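PDB 2GHS: AGR_C_1268p, which probably acts as a metal-dependent lactonase of the SMP-30/gluconolactonase (regucalcin) family, built as a beta-propeller that binds one divalent cation per subunit. Local coordinates for residues A[233-238]-A[243-248]; A[253-258]-A[264-269]; A[275-280]-A[285-290]. All coordinates share one frame; numbering follows the deposited sequence. Where two conformers were deposited one is given.

Interaction 1: A[233-238]-A[243-248]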
ATOM      1  N   ASP A 233       6.827  -5.680  -2.132  1.00  8.86           N
ATOM      2  CA  ASP A 233       6.363  -4.474  -1.460  1.00  9.17           C
ATOM      3  C   ASP A 233       4.819  -4.499  -1.391  1.00 10.47           C
ATOM      4  O   ASP A 233       4.259  -5.520  -1.012  1.00  9.42           O
ATOM      5  CB  ASP A 233       6.928  -3.223  -2.183  1.00  9.51           C
ATOM      6  CG  ASP A 233       8.188  -2.698  -1.545  1.00 21.40           C
ATOM      7  OD1 ASP A 233       9.004  -3.509  -1.021  1.00 21.31           O
ATOM      8  OD2 ASP A 233       8.365  -1.468  -1.573  1.00 21.94           O
ATOM      9  N   GLY A 234       4.122  -3.401  -1.740  1.00  9.30           N
ATOM     10  CA  GLY A 234       2.670  -3.358  -1.607  1.00  9.73           C
ATOM     11  C   GLY A 234       1.974  -4.241  -2.609  1.00  8.36           C
ATOM     12  O   GLY A 234       2.527  -4.551  -3.684  1.00  8.51           O
ATOM     13  N   SER A 235       0.786  -4.700  -2.210  1.00  8.71           N
ATOM     14  CA  SER A 235      -0.063  -5.533  -3.055  1.00  8.52           C
ATOM     15  C   SER A 235      -1.533  -5.210  -2.995  1.00 10.90           C
ATOM     16  O   SER A 235      -2.038  -4.758  -1.962  1.00 10.01           O
ATOM     17  CB  SER A 235       0.047  -6.997  -2.656  1.00  9.23           C
ATOM     18  OG  SER A 235       1.364  -7.502  -2.834  1.00  9.57           O
ATOM     19  N   VAL A 236      -2.195  -5.495  -4.110  1.00  9.03           N
ATOM     20  CA  VAL A 236      -3.671  -5.537  -4.182  1.00  8.45           C
ATOM     21  C   VAL A 236      -4.090  -6.926  -4.635  1.00  8.70           C
ATOM     22  O   VAL A 236      -3.307  -7.697  -5.142  1.00  9.14           O
ATOM     23  CB  VAL A 236      -4.284  -4.443  -5.054  1.00  9.53           C
ATOM     24  CG1 VAL A 236      -4.042  -3.061  -4.448  1.00 12.85           C
ATOM     25  CG2 VAL A 236      -3.781  -4.538  -6.494  1.00 13.00           C
ATOM     26  N   CYS A 237      -5.344  -7.244  -4.388  1.00  8.36           N
ATOM     27  CA  CYS A 237      -5.926  -8.519  -4.725  1.00  9.48           C
ATOM     28  C   CYS A 237      -7.188  -8.229  -5.563  1.00  9.39           C
ATOM     29  O   CYS A 237      -8.079  -7.462  -5.143  1.00  8.97           O
ATOM     30  CB  CYS A 237      -6.209  -9.297  -3.449  1.00  9.28           C
ATOM     31  SG  CYS A 237      -6.820 -10.958  -3.702  1.00 12.43           S
ATOM     32  N   ASP A 238      -7.225  -8.759  -6.796  1.00  9.80           N
ATOM     33  CA  ASP A 238      -8.314  -8.428  -7.701  1.00  8.55           C
ATOM     34  C   ASP A 238      -9.601  -9.263  -7.444  1.00  9.19           C
ATOM     35  O   ASP A 238      -9.686 -10.037  -6.500  1.00  9.69           O
ATOM     36  CB  ASP A 238      -7.855  -8.456  -9.172  1.00  8.56           C
ATOM     37  CG  ASP A 238      -7.581  -9.843  -9.702  1.00  8.19           C
ATOM     38  OD1 ASP A 238      -8.053 -10.840  -9.111  1.00  9.93           O
ATOM     39  OD2 ASP A 238      -6.879  -9.961 -10.770  1.00  9.97           O
ATOM     40  N   ILE A 243      -3.173 -11.884  -6.821  1.00  8.53           N
ATOM     41  CA  ILE A 243      -2.379 -10.875  -6.102  1.00  9.18           C
ATOM     42  C   ILE A 243      -1.484 -10.149  -7.093  1.00  9.62           C
ATOM     43  O   ILE A 243      -0.805 -10.780  -7.905  1.00  9.48           O
ATOM     44  CB  ILE A 243      -1.571 -11.545  -4.964  1.00 11.39           C
ATOM     45  CG1 ILE A 243      -2.540 -12.127  -3.913  1.00 13.37           C
ATOM     46  CG2 ILE A 243      -0.540 -10.565  -4.408  1.00 13.27           C
ATOM     47  CD1 ILE A 243      -1.878 -12.906  -2.855  1.00 22.89           C
ATOM     48  N   TRP A 244      -1.500  -8.812  -7.019  1.00  8.28           N
ATOM     49  CA  TRP A 244      -0.692  -7.966  -7.843  1.00  9.57           C
ATOM     50  C   TRP A 244       0.265  -7.233  -6.896  1.00  9.33           C
ATOM     51  O   TRP A 244      -0.182  -6.440  -6.073  1.00  9.17           O
ATOM     52  CB  TRP A 244      -1.563  -6.953  -8.587  1.00 10.98           C
ATOM     53  CG  TRP A 244      -2.542  -7.552  -9.569  1.00  8.67           C
ATOM     54  CD1 TRP A 244      -3.623  -8.320  -9.289  1.00  9.85           C
ATOM     55  CD2 TRP A 244      -2.479  -7.442 -10.993  1.00  7.76           C
ATOM     56  NE1 TRP A 244      -4.267  -8.663 -10.468  1.00 10.60           N
ATOM     57  CE2 TRP A 244      -3.577  -8.130 -11.518  1.00  9.20           C
ATOM     58  CE3 TRP A 244      -1.630  -6.777 -11.874  1.00  8.55           C
ATOM     59  CZ2 TRP A 244      -3.843  -8.194 -12.912  1.00  8.71           C
ATOM     60  CZ3 TRP A 244      -1.893  -6.828 -13.259  1.00  8.63           C
ATOM     61  CH2 TRP A 244      -2.977  -7.550 -13.746  1.00  7.18           C
ATOM     62  N   ASN A 245       1.547  -7.557  -6.982  1.00  7.81           N
ATOM     63  CA  ASN A 245       2.585  -7.140  -6.019  1.00  8.58           C
ATOM     64  C   ASN A 245       3.665  -6.287  -6.676  1.00  8.80           C
ATOM     65  O   ASN A 245       4.296  -6.737  -7.662  1.00  9.41           O
ATOM     66  CB  ASN A 245       3.245  -8.389  -5.403  1.00  8.84           C
ATOM     67  CG  ASN A 245       4.389  -8.050  -4.502  1.00 10.58           C
ATOM     68  OD1 ASN A 245       5.541  -8.450  -4.758  1.00 11.41           O
ATOM     69  ND2 ASN A 245       4.098  -7.319  -3.425  1.00  9.68           N
ATOM     70  N   ALA A 246       3.893  -5.094  -6.135  1.00  9.80           N
ATOM     71  CA  ALA A 246       4.995  -4.232  -6.558  1.00 10.61           C
ATOM     72  C   ALA A 246       6.308  -4.843  -6.064  1.00 10.59           C
ATOM     73  O   ALA A 246       6.435  -5.173  -4.889  1.00 11.06           O
ATOM     74  CB  ALA A 246       4.824  -2.834  -6.000  1.00 10.61           C
ATOM     75  N   ARG A 247       7.280  -4.994  -6.953  1.00  9.02           N
ATOM     76  CA  ARG A 247       8.544  -5.636  -6.622  1.00  9.93           C
ATOM     77  C   ARG A 247       9.626  -4.563  -6.612  1.00  9.58           C
ATOM     78  O   ARG A 247      10.043  -4.069  -7.661  1.00 10.29           O
ATOM     79  CB  ARG A 247       8.884  -6.743  -7.636  1.00 11.87           C
ATOM     80  CG  ARG A 247      10.129  -7.569  -7.322  1.00 19.32           C
ATOM     81  CD  ARG A 247       9.746  -8.816  -6.646  1.00 16.19           C
ATOM     82  NE  ARG A 247      10.799  -9.693  -6.155  1.00 11.77           N
ATOM     83  CZ  ARG A 247      10.515 -10.806  -5.494  1.00 12.15           C
ATOM     84  NH1 ARG A 247       9.244 -11.182  -5.404  1.00 10.60           N
ATOM     85  NH2 ARG A 247      11.467 -11.574  -5.007  1.00 15.49           N
ATOM     86  N   TRP A 248      10.055  -4.170  -5.412  1.00  8.71           N
ATOM     87  CA  TRP A 248      11.063  -3.137  -5.286  1.00  9.64           C
ATOM     88  C   TRP A 248      12.395  -3.585  -5.868  1.00 12.02           C
ATOM     89  O   TRP A 248      12.898  -4.650  -5.520  1.00 11.74           O
ATOM     90  CB  TRP A 248      11.251  -2.791  -3.825  1.00 12.03           C
ATOM     91  CG  TRP A 248      12.351  -1.828  -3.493  1.00 12.92           C
ATOM     92  CD1 TRP A 248      13.695  -2.071  -3.510  1.00 11.84           C
ATOM     93  CD2 TRP A 248      12.191  -0.486  -3.015  1.00 15.55           C
ATOM     94  NE1 TRP A 248      14.389  -0.933  -3.094  1.00 13.49           N
ATOM     95  CE2 TRP A 248      13.486   0.043  -2.785  1.00 13.83           C
ATOM     96  CE3 TRP A 248      11.089   0.314  -2.749  1.00 15.11           C
ATOM     97  CZ2 TRP A 248      13.690   1.337  -2.287  1.00 15.46           C
ATOM     98  CZ3 TRP A 248      11.297   1.613  -2.240  1.00 15.40           C
ATOM     99  CH2 TRP A 248      12.585   2.113  -2.036  1.00 16.01           C
TER
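Val-236 and Trp-244 exchange two backbone hydrogen bonds across this antiparallel hairpin, the one from Trp-244 N to Val-236 O being nearly straight at 176°. Further along, Ala-246 N donates to Gly-234 O, and Asp-233 N reaches Ala-246 O at 2.8 Å, which ties down the backbone of a residue predicted to be both a metal ligand and the proton donor/acceptor.

Side-chain donors are also met within the pair. The indole NE1 of Trp-244 donates a hydrogen bond to Asp-238 OD2 at 2.9 Å. The oxygen lies in the ring plane at the indole edge, yet NE1 stands above the carboxylate plane, the two planes being 62° apart. OD1 of the same aspartate accepts from His-242 N in the turn. On the face of Ser-235 and Asn-245, Asn-245 ND2 donates to Ser-235 OG at 2.8 Å; CG anti to the backbone N (chi1 175°) swings the amide across to the other strand. Ser-235 OG is also hydrogen-bonded to Ser-183 OG. Beyond the last pair, Asp-233 OD2 meets Trp-248 CE3 obliquely at 3.5 Å.

The side chain of Asp-233 lies about 4 Å from those of Asn-182 and Glu-52, the other predicted metal ligands. Strand 231-237 is an outer strand of its sheet, with strand 252-256 on the far side of 243-248; strand 170-186 packs on Ser-235 and Cys-237, and strand 273-279 on Val-236.

Interaction 2: A[253-258]-A[264-269]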
ATOM      1  N   VAL A 253       5.291  -4.912 -11.478  1.00 10.84           N
ATOM      2  CA  VAL A 253       4.209  -5.463 -10.700  1.00 10.10           C
ATOM      3  C   VAL A 253       4.063  -6.923 -11.151  1.00  8.70           C
ATOM      4  O   VAL A 253       3.932  -7.204 -12.357  1.00  9.54           O
ATOM      5  CB  VAL A 253       2.882  -4.666 -10.898  1.00 11.63           C
ATOM      6  CG1 VAL A 253       1.715  -5.309 -10.108  1.00 13.10           C
ATOM      7  CG2 VAL A 253       3.069  -3.229 -10.417  1.00 12.92           C
ATOM      8  N   ASP A 254       4.183  -7.822 -10.184  1.00  7.80           N
ATOM      9  CA  ASP A 254       4.061  -9.253 -10.415  1.00  9.18           C
ATOM     10  C   ASP A 254       2.640  -9.693 -10.091  1.00  9.38           C
ATOM     11  O   ASP A 254       2.076  -9.326  -9.043  1.00 11.23           O
ATOM     12  CB  ASP A 254       5.052  -9.990  -9.525  1.00  8.65           C
ATOM     13  CG  ASP A 254       6.467  -9.846 -10.024  1.00 13.24           C
ATOM     14  OD1 ASP A 254       6.650  -9.898 -11.289  1.00 11.51           O
ATOM     15  OD2 ASP A 254       7.393  -9.672  -9.198  1.00 12.26           O
ATOM     16  N   ARG A 255       2.101 -10.541 -10.946  1.00  6.73           N
ATOM     17  CA  ARG A 255       0.776 -11.104 -10.760  1.00  7.21           C
ATOM     18  C   ARG A 255       0.862 -12.626 -10.526  1.00  8.31           C
ATOM     19  O   ARG A 255       1.531 -13.369 -11.250  1.00  8.30           O
ATOM     20  CB  ARG A 255      -0.069 -10.798 -11.974  1.00  6.84           C
ATOM     21  CG  ARG A 255      -1.460 -11.362 -11.985  1.00  8.50           C
ATOM     22  CD  ARG A 255      -2.109 -11.090 -13.357  1.00 10.17           C
ATOM     23  NE  ARG A 255      -3.495 -11.567 -13.495  1.00  8.98           N
ATOM     24  CZ  ARG A 255      -4.174 -11.418 -14.618  1.00  8.52           C
ATOM     25  NH1 ARG A 255      -3.618 -10.827 -15.666  1.00  9.18           N
ATOM     26  NH2 ARG A 255      -5.406 -11.851 -14.701  1.00  8.58           N
ATOM     27  N   TYR A 256       0.175 -13.013  -9.466  1.00  6.79           N
ATOM     28  CA  TYR A 256       0.053 -14.414  -9.015  1.00  7.12           C
ATOM     29  C   TYR A 256      -1.365 -14.916  -9.023  1.00  9.52           C
ATOM     30  O   TYR A 256      -2.277 -14.230  -8.528  1.00 10.32           O
ATOM     31  CB  TYR A 256       0.576 -14.499  -7.606  1.00  8.86           C
ATOM     32  CG  TYR A 256       2.032 -14.029  -7.450  1.00  8.59           C
ATOM     33  CD1 TYR A 256       2.340 -12.692  -7.168  1.00  9.61           C
ATOM     34  CD2 TYR A 256       3.082 -14.922  -7.582  1.00 11.62           C
ATOM     35  CE1 TYR A 256       3.672 -12.273  -7.031  1.00 10.43           C
ATOM     36  CE2 TYR A 256       4.407 -14.501  -7.434  1.00 11.21           C
ATOM     37  CZ  TYR A 256       4.700 -13.185  -7.163  1.00 10.09           C
ATOM     38  OH  TYR A 256       6.029 -12.773  -7.008  1.00 13.42           O
ATOM     39  N   ASP A 257      -1.537 -16.139  -9.498  1.00  9.20           N
ATOM     40  CA  ASP A 257      -2.879 -16.728  -9.595  1.00  9.90           C
ATOM     41  C   ASP A 257      -3.276 -17.262  -8.243  1.00 11.32           C
ATOM     42  O   ASP A 257      -2.559 -17.045  -7.268  1.00 12.50           O
ATOM     43  CB  ASP A 257      -2.944 -17.766 -10.698  1.00 11.81           C
ATOM     44  CG  ASP A 257      -2.147 -19.053 -10.393  1.00 11.36           C
ATOM     45  OD1 ASP A 257      -1.793 -19.315  -9.202  1.00 13.35           O
ATOM     46  OD2 ASP A 257      -1.915 -19.807 -11.369  1.00 16.05           O
ATOM     47  N   THR A 258      -4.452 -17.883  -8.129  1.00 12.97           N
ATOM     48  CA  THR A 258      -4.900 -18.233  -6.792  1.00 14.91           C
ATOM     49  C   THR A 258      -4.178 -19.472  -6.234  1.00 15.03           C
ATOM     50  O   THR A 258      -4.407 -19.812  -5.059  1.00 19.28           O
ATOM     51  CB  THR A 258      -6.405 -18.483  -6.715  1.00 18.10           C
ATOM     52  OG1 THR A 258      -6.726 -19.602  -7.536  1.00 18.86           O
ATOM     53  CG2 THR A 258      -7.208 -17.239  -7.194  1.00 21.30           C
ATOM     54  N   ALA A 264       2.567 -13.441 -14.506  1.00  7.30           N
ATOM     55  CA  ALA A 264       2.928 -12.284 -15.296  1.00  6.50           C
ATOM     56  C   ALA A 264       3.777 -11.299 -14.507  1.00  6.62           C
ATOM     57  O   ALA A 264       3.670 -11.210 -13.255  1.00  8.59           O
ATOM     58  CB  ALA A 264       1.706 -11.567 -15.808  1.00  7.72           C
ATOM     59  N   ARG A 265       4.536 -10.524 -15.259  1.00  6.03           N
ATOM     60  CA  ARG A 265       5.280  -9.379 -14.767  1.00  7.00           C
ATOM     61  C   ARG A 265       5.037  -8.181 -15.665  1.00  7.71           C
ATOM     62  O   ARG A 265       5.267  -8.248 -16.898  1.00  8.24           O
ATOM     63  CB  ARG A 265       6.788  -9.666 -14.749  1.00  7.84           C
ATOM     64  CG  ARG A 265       7.632  -8.424 -14.450  1.00  9.18           C
ATOM     65  CD  ARG A 265       9.024  -8.766 -13.954  1.00 12.39           C
ATOM     66  NE  ARG A 265       9.017  -9.203 -12.558  1.00  9.77           N
ATOM     67  CZ  ARG A 265      10.124  -9.395 -11.832  1.00 18.78           C
ATOM     68  NH1 ARG A 265      11.318  -9.179 -12.364  1.00 16.47           N
ATOM     69  NH2 ARG A 265      10.037  -9.789 -10.555  1.00 12.42           N
ATOM     70  N   TYR A 266       4.556  -7.090 -15.061  1.00  7.85           N
ATOM     71  CA  TYR A 266       4.178  -5.887 -15.794  1.00  6.84           C
ATOM     72  C   TYR A 266       5.216  -4.855 -15.443  1.00  8.11           C
ATOM     73  O   TYR A 266       5.343  -4.433 -14.265  1.00 10.12           O
ATOM     74  CB  TYR A 266       2.778  -5.406 -15.367  1.00  5.73           C
ATOM     75  CG  TYR A 266       1.684  -6.405 -15.661  1.00  3.30           C
ATOM     76  CD1 TYR A 266       1.386  -7.416 -14.758  1.00  7.96           C
ATOM     77  CD2 TYR A 266       1.027  -6.407 -16.887  1.00  7.09           C
ATOM     78  CE1 TYR A 266       0.437  -8.361 -15.032  1.00  9.82           C
ATOM     79  CE2 TYR A 266       0.035  -7.370 -17.152  1.00  8.44           C
ATOM     80  CZ  TYR A 266      -0.234  -8.348 -16.219  1.00  7.91           C
ATOM     81  OH  TYR A 266      -1.211  -9.315 -16.498  1.00  9.53           O
ATOM     82  N   GLU A 267       6.018  -4.491 -16.438  1.00  5.94           N
ATOM     83  CA  GLU A 267       7.119  -3.561 -16.266  1.00  7.48           C
ATOM     84  C   GLU A 267       6.597  -2.120 -16.075  1.00  8.25           C
ATOM     85  O   GLU A 267       5.582  -1.722 -16.661  1.00  8.68           O
ATOM     86  CB  GLU A 267       8.122  -3.660 -17.421  1.00  7.58           C
ATOM     87  CG  GLU A 267       8.789  -5.041 -17.543  1.00 10.92           C
ATOM     88  CD  GLU A 267       9.810  -5.136 -18.665  1.00 11.90           C
ATOM     89  OE1 GLU A 267       9.818  -4.276 -19.579  1.00 16.49           O
ATOM     90  OE2 GLU A 267      10.637  -6.096 -18.640  1.00 17.13           O
ATOM     91  N   VAL A 268       7.301  -1.361 -15.240  1.00  9.24           N
ATOM     92  CA  VAL A 268       7.097   0.099 -15.044  1.00  9.74           C
ATOM     93  C   VAL A 268       8.462   0.777 -14.996  1.00 10.88           C
ATOM     94  O   VAL A 268       9.455   0.159 -14.627  1.00 13.25           O
ATOM     95  CB  VAL A 268       6.307   0.451 -13.778  1.00 13.75           C
ATOM     96  CG1 VAL A 268       4.905  -0.187 -13.830  1.00 16.72           C
ATOM     97  CG2 VAL A 268       6.973  -0.028 -12.577  1.00 12.64           C
ATOM     98  N   PRO A 269       8.511   2.037 -15.422  1.00 10.38           N
ATOM     99  CA  PRO A 269       9.795   2.730 -15.549  1.00 11.74           C
ATOM    100  C   PRO A 269      10.525   2.997 -14.255  1.00 13.51           C
ATOM    101  O   PRO A 269      11.758   2.996 -14.266  1.00 16.62           O
ATOM    102  CB  PRO A 269       9.424   4.052 -16.250  1.00 11.77           C
ATOM    103  CG  PRO A 269       8.177   3.772 -16.931  1.00 11.66           C
ATOM    104  CD  PRO A 269       7.423   2.837 -16.000  1.00 12.24           C
TER
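Arg-265 and Asp-254 face each other across the antiparallel hairpin of strands 252-256 and 262-267, in the outer part of a beta-propeller blade. The backbone ladder holds two hydrogen-bonded pairs with Asp-254 and Arg-265 as the non-hydrogen-bonded pair between them. Val-253 and Tyr-266 bond each other in both directions, each bond 2.8 Å from N to O. Arg-255 N donates to Ala-264 O almost straight, at 177°, whereas the return bond from Ala-264 N to Arg-255 O is weak.

The ionic interaction is a two-pronged, side-on salt bridge. Arg-265 NE meets Asp-254 OD1 at 2.8 Å and Arg-265 NH2 meets Asp-254 OD2 at 3.0 Å, both on syn lone pairs, with carboxylate and guanidinium nearly coplanar (21°). The bend at chi3 of Arg-265 (-76°) turns the guanidinium so that it lies alongside the acid. Two bonds fix the rotation of both flat groups; the third nitrogen, NH1, makes a salt bridge with Glu-250, so the guanidinium is held between two acids.

Aromatic and aliphatic contacts occupy the other face, which carries Val-253, Arg-255, Ala-264 and Tyr-266. The edge of the tyrosine ring borders Arg-255, CE1 lying 3.9 Å from its CB, while Trp-244 and Phe-36 stack with the ring.

The extended Arg-255 chain runs past this edge to the phenol, and its NE is taken by His-242. Its NH1 donates to Tyr-266 OH at 3.0 Å, with the oxygen in the guanidinium plane.

Interaction 3: A[275-280]-A[285-290]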
ATOM      1  N   CYS A 275       3.938   0.218  -4.695  1.00  5.39           N
ATOM      2  CA  CYS A 275       2.561  -0.177  -4.410  1.00  6.97           C
ATOM      3  C   CYS A 275       1.613   0.050  -5.580  1.00  6.13           C
ATOM      4  O   CYS A 275       1.694   1.085  -6.224  1.00  7.22           O
ATOM      5  CB  CYS A 275       2.012   0.560  -3.175  1.00 10.28           C
ATOM      6  SG  CYS A 275       0.547  -0.232  -2.435  1.00 11.19           S
ATOM      7  N   PRO A 276       0.724  -0.926  -5.838  1.00  7.52           N
ATOM      8  CA  PRO A 276      -0.381  -0.685  -6.779  1.00  9.20           C
ATOM      9  C   PRO A 276      -1.685  -0.195  -6.129  1.00  8.79           C
ATOM     10  O   PRO A 276      -1.910  -0.356  -4.923  1.00  7.75           O
ATOM     11  CB  PRO A 276      -0.569  -2.054  -7.407  1.00  9.08           C
ATOM     12  CG  PRO A 276      -0.110  -3.017  -6.388  1.00 11.81           C
ATOM     13  CD  PRO A 276       0.696  -2.312  -5.352  1.00  7.49           C
ATOM     14  N   ALA A 277      -2.586   0.326  -6.941  1.00  7.24           N
ATOM     15  CA  ALA A 277      -3.937   0.689  -6.484  1.00  6.90           C
ATOM     16  C   ALA A 277      -4.912   0.595  -7.661  1.00  7.10           C
ATOM     17  O   ALA A 277      -4.557   0.972  -8.756  1.00  8.38           O
ATOM     18  CB  ALA A 277      -3.954   2.085  -5.890  1.00  7.08           C
ATOM     19  N   PHE A 278      -6.129   0.087  -7.429  1.00  6.31           N
ATOM     20  CA  PHE A 278      -7.186   0.147  -8.415  1.00  7.53           C
ATOM     21  C   PHE A 278      -7.750   1.547  -8.500  1.00  7.28           C
ATOM     22  O   PHE A 278      -8.069   2.157  -7.479  1.00  7.00           O
ATOM     23  CB  PHE A 278      -8.318  -0.825  -8.080  1.00  7.24           C
ATOM     24  CG  PHE A 278      -7.867  -2.256  -7.963  1.00  6.37           C
ATOM     25  CD1 PHE A 278      -7.267  -2.887  -9.068  1.00  8.89           C
ATOM     26  CD2 PHE A 278      -8.044  -2.973  -6.785  1.00  5.43           C
ATOM     27  CE1 PHE A 278      -6.832  -4.212  -8.995  1.00  9.10           C
ATOM     28  CE2 PHE A 278      -7.626  -4.313  -6.709  1.00  4.88           C
ATOM     29  CZ  PHE A 278      -7.009  -4.918  -7.805  1.00  6.56           C
ATOM     30  N   ILE A 279      -7.905   2.038  -9.730  1.00  5.98           N
ATOM     31  CA  ILE A 279      -8.386   3.386  -9.973  1.00  5.87           C
ATOM     32  C   ILE A 279      -9.361   3.379 -11.139  1.00  7.82           C
ATOM     33  O   ILE A 279      -9.483   2.397 -11.885  1.00  7.49           O
ATOM     34  CB  ILE A 279      -7.229   4.418 -10.263  1.00  7.91           C
ATOM     35  CG1 ILE A 279      -6.501   4.070 -11.559  1.00  7.44           C
ATOM     36  CG2 ILE A 279      -6.298   4.484  -9.119  1.00 10.05           C
ATOM     37  CD1 ILE A 279      -5.606   5.166 -12.067  1.00 10.83           C
ATOM     38  N   GLY A 280     -10.010   4.518 -11.340  1.00  5.91           N
ATOM     39  CA  GLY A 280     -10.986   4.680 -12.381  1.00  6.83           C
ATOM     40  C   GLY A 280     -12.392   4.245 -11.995  1.00  6.77           C
ATOM     41  O   GLY A 280     -12.590   3.565 -10.978  1.00  7.75           O
ATOM     42  N   ARG A 285      -8.374   0.104 -13.795  1.00  5.62           N
ATOM     43  CA  ARG A 285      -7.021   0.528 -14.125  0.50  6.07           C
ATOM     44  C   ARG A 285      -6.112   0.378 -12.926  1.00  5.67           C
ATOM     45  O   ARG A 285      -6.586   0.335 -11.771  1.00  7.03           O
ATOM     46  CB  ARG A 285      -7.001   1.999 -14.571  0.50  7.77           C
ATOM     47  CG  ARG A 285      -8.030   2.347 -15.592  0.50 10.61           C
ATOM     48  CD  ARG A 285      -7.733   1.712 -16.925  0.50 11.24           C
ATOM     49  NE  ARG A 285      -8.769   2.102 -17.880  0.50  7.03           N
ATOM     50  CZ  ARG A 285      -9.766   1.334 -18.310  0.50  5.11           C
ATOM     51  NH1 ARG A 285      -9.895   0.044 -17.960  0.50  2.74           N
ATOM     52  NH2 ARG A 285     -10.623   1.862 -19.149  0.50  5.43           N
ATOM     53  N   LEU A 286      -4.805   0.295 -13.182  1.00  5.92           N
ATOM     54  CA  LEU A 286      -3.870   0.065 -12.101  1.00  8.19           C
ATOM     55  C   LEU A 286      -2.847   1.187 -12.022  1.00  8.40           C
ATOM     56  O   LEU A 286      -2.072   1.388 -12.952  1.00  9.35           O
ATOM     57  CB  LEU A 286      -3.196  -1.303 -12.233  1.00  9.03           C
ATOM     58  CG  LEU A 286      -2.618  -1.832 -10.922  1.00 10.45           C
ATOM     59  CD1 LEU A 286      -3.714  -2.302  -9.948  1.00 12.29           C
ATOM     60  CD2 LEU A 286      -1.592  -2.920 -11.159  1.00 11.16           C
ATOM     61  N   LEU A 287      -2.913   1.928 -10.926  1.00  8.59           N
ATOM     62  CA  LEU A 287      -1.894   2.940 -10.556  1.00  8.35           C
ATOM     63  C   LEU A 287      -0.733   2.270  -9.827  1.00  7.42           C
ATOM     64  O   LEU A 287      -0.977   1.319  -9.072  1.00  7.81           O
ATOM     65  CB  LEU A 287      -2.573   4.018  -9.674  1.00  8.38           C
ATOM     66  CG  LEU A 287      -1.731   5.152  -9.069  1.00 10.86           C
ATOM     67  CD1 LEU A 287      -2.639   6.316  -8.765  1.00 12.48           C
ATOM     68  CD2 LEU A 287      -1.026   4.718  -7.797  1.00 13.45           C
ATOM     69  N   VAL A 288       0.504   2.757 -10.021  1.00  8.62           N
ATOM     70  CA  VAL A 288       1.706   2.176  -9.405  1.00  7.25           C
ATOM     71  C   VAL A 288       2.603   3.319  -8.959  1.00  7.31           C
ATOM     72  O   VAL A 288       2.954   4.171  -9.775  1.00  8.23           O
ATOM     73  CB  VAL A 288       2.483   1.298 -10.415  1.00 10.35           C
ATOM     74  CG1 VAL A 288       3.632   0.659  -9.746  1.00 11.62           C
ATOM     75  CG2 VAL A 288       1.547   0.261 -11.063  1.00 10.27           C
ATOM     76  N   THR A 289       2.890   3.389  -7.659  1.00  7.14           N
ATOM     77  CA  THR A 289       3.848   4.317  -7.093  1.00  6.25           C
ATOM     78  C   THR A 289       5.253   3.749  -7.125  1.00  6.50           C
ATOM     79  O   THR A 289       5.485   2.525  -7.199  1.00  6.60           O
ATOM     80  CB  THR A 289       3.502   4.703  -5.642  1.00  7.60           C
ATOM     81  OG1 THR A 289       3.231   3.533  -4.867  1.00  7.91           O
ATOM     82  CG2 THR A 289       2.253   5.567  -5.619  1.00  9.31           C
ATOM     83  N   SER A 290       6.194   4.666  -7.002  1.00  4.20           N
ATOM     84  CA  SER A 290       7.608   4.307  -6.943  1.00  4.32           C
ATOM     85  C   SER A 290       8.406   5.292  -6.061  1.00  5.96           C
ATOM     86  O   SER A 290       7.862   6.239  -5.495  1.00  8.81           O
ATOM     87  CB  SER A 290       8.227   4.209  -8.347  1.00  5.99           C
ATOM     88  OG  SER A 290       8.323   5.476  -8.981  1.00  7.31           O
TER
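Leu-286 fits its two methyls against Phe-278 and Pro-276, two residues apart on one face of the opposite strand in the antiparallel hairpin 273-279/285-290 of the beta-propeller. CD1 lies 3.7 Å from Phe-278 CD1, reaching the ring obliquely, and CD2 rests 4.0 Å from Pro-276 CB. With CG anti to the backbone N (chi1 -159°), the leucine leans across the strand boundary and sits between the phenyl and the pyrrolidine; Val-236 of the adjoining hairpin packs against all three side chains.

On the reverse face Ile-279 is the bump. Its branches straddle two residues of the partner strand: CG1 touches Arg-285 CB at 3.7 Å, while CG2 approaches Leu-287 CB at 3.8 Å, and the side chains cross at about a right angle. CG1 holds the position between backbone N and carbonyl carbon (chi1 65°), which sets it against the arginine, while CG2, and CD1 beyond CG1, lie against Leu-287. The small side chain of Ala-277 sits beside Leu-287, whose CD2 comes to 4.4 Å from Ala-277 CB; Pro-54 of strand 51-57 touches both residues.

Backbone bonds between Ala-277 and Leu-287 and between Ile-279 and Arg-285 hold these shapes in register. Cys-275 borders Glu-52 of the predicted metal site. Thr-289 OG1, which is hydrogen-bonded to Thr-274 OG1, lies 3.6 Å from Cys-275 CB, and Thr-289 N donates to Cys-275 O at 3.0 Å.

In the fold
The three hairpins follow one another along the chain, each closing before the next opens. Interactions 1 and 2 belong to the same sheet, their centres about 8 Å apart: strands 243-248 and 252-256 are neighbours in it, joined by backbone bonds such as Asn-245 O to Asp-254 N. Interaction 3 lies in the next sheet, its centre about 10 Å from that of interaction 1 and 12 Å from that of interaction 2. There Pro-276 packs on Gly-234 and Trp-244, while Val-253 meets Val-288 and Leu-286. Adjacent propeller blades are thus pressed together, with interactions 1 and 3 bordering the predicted metal site and interaction 2 farther out.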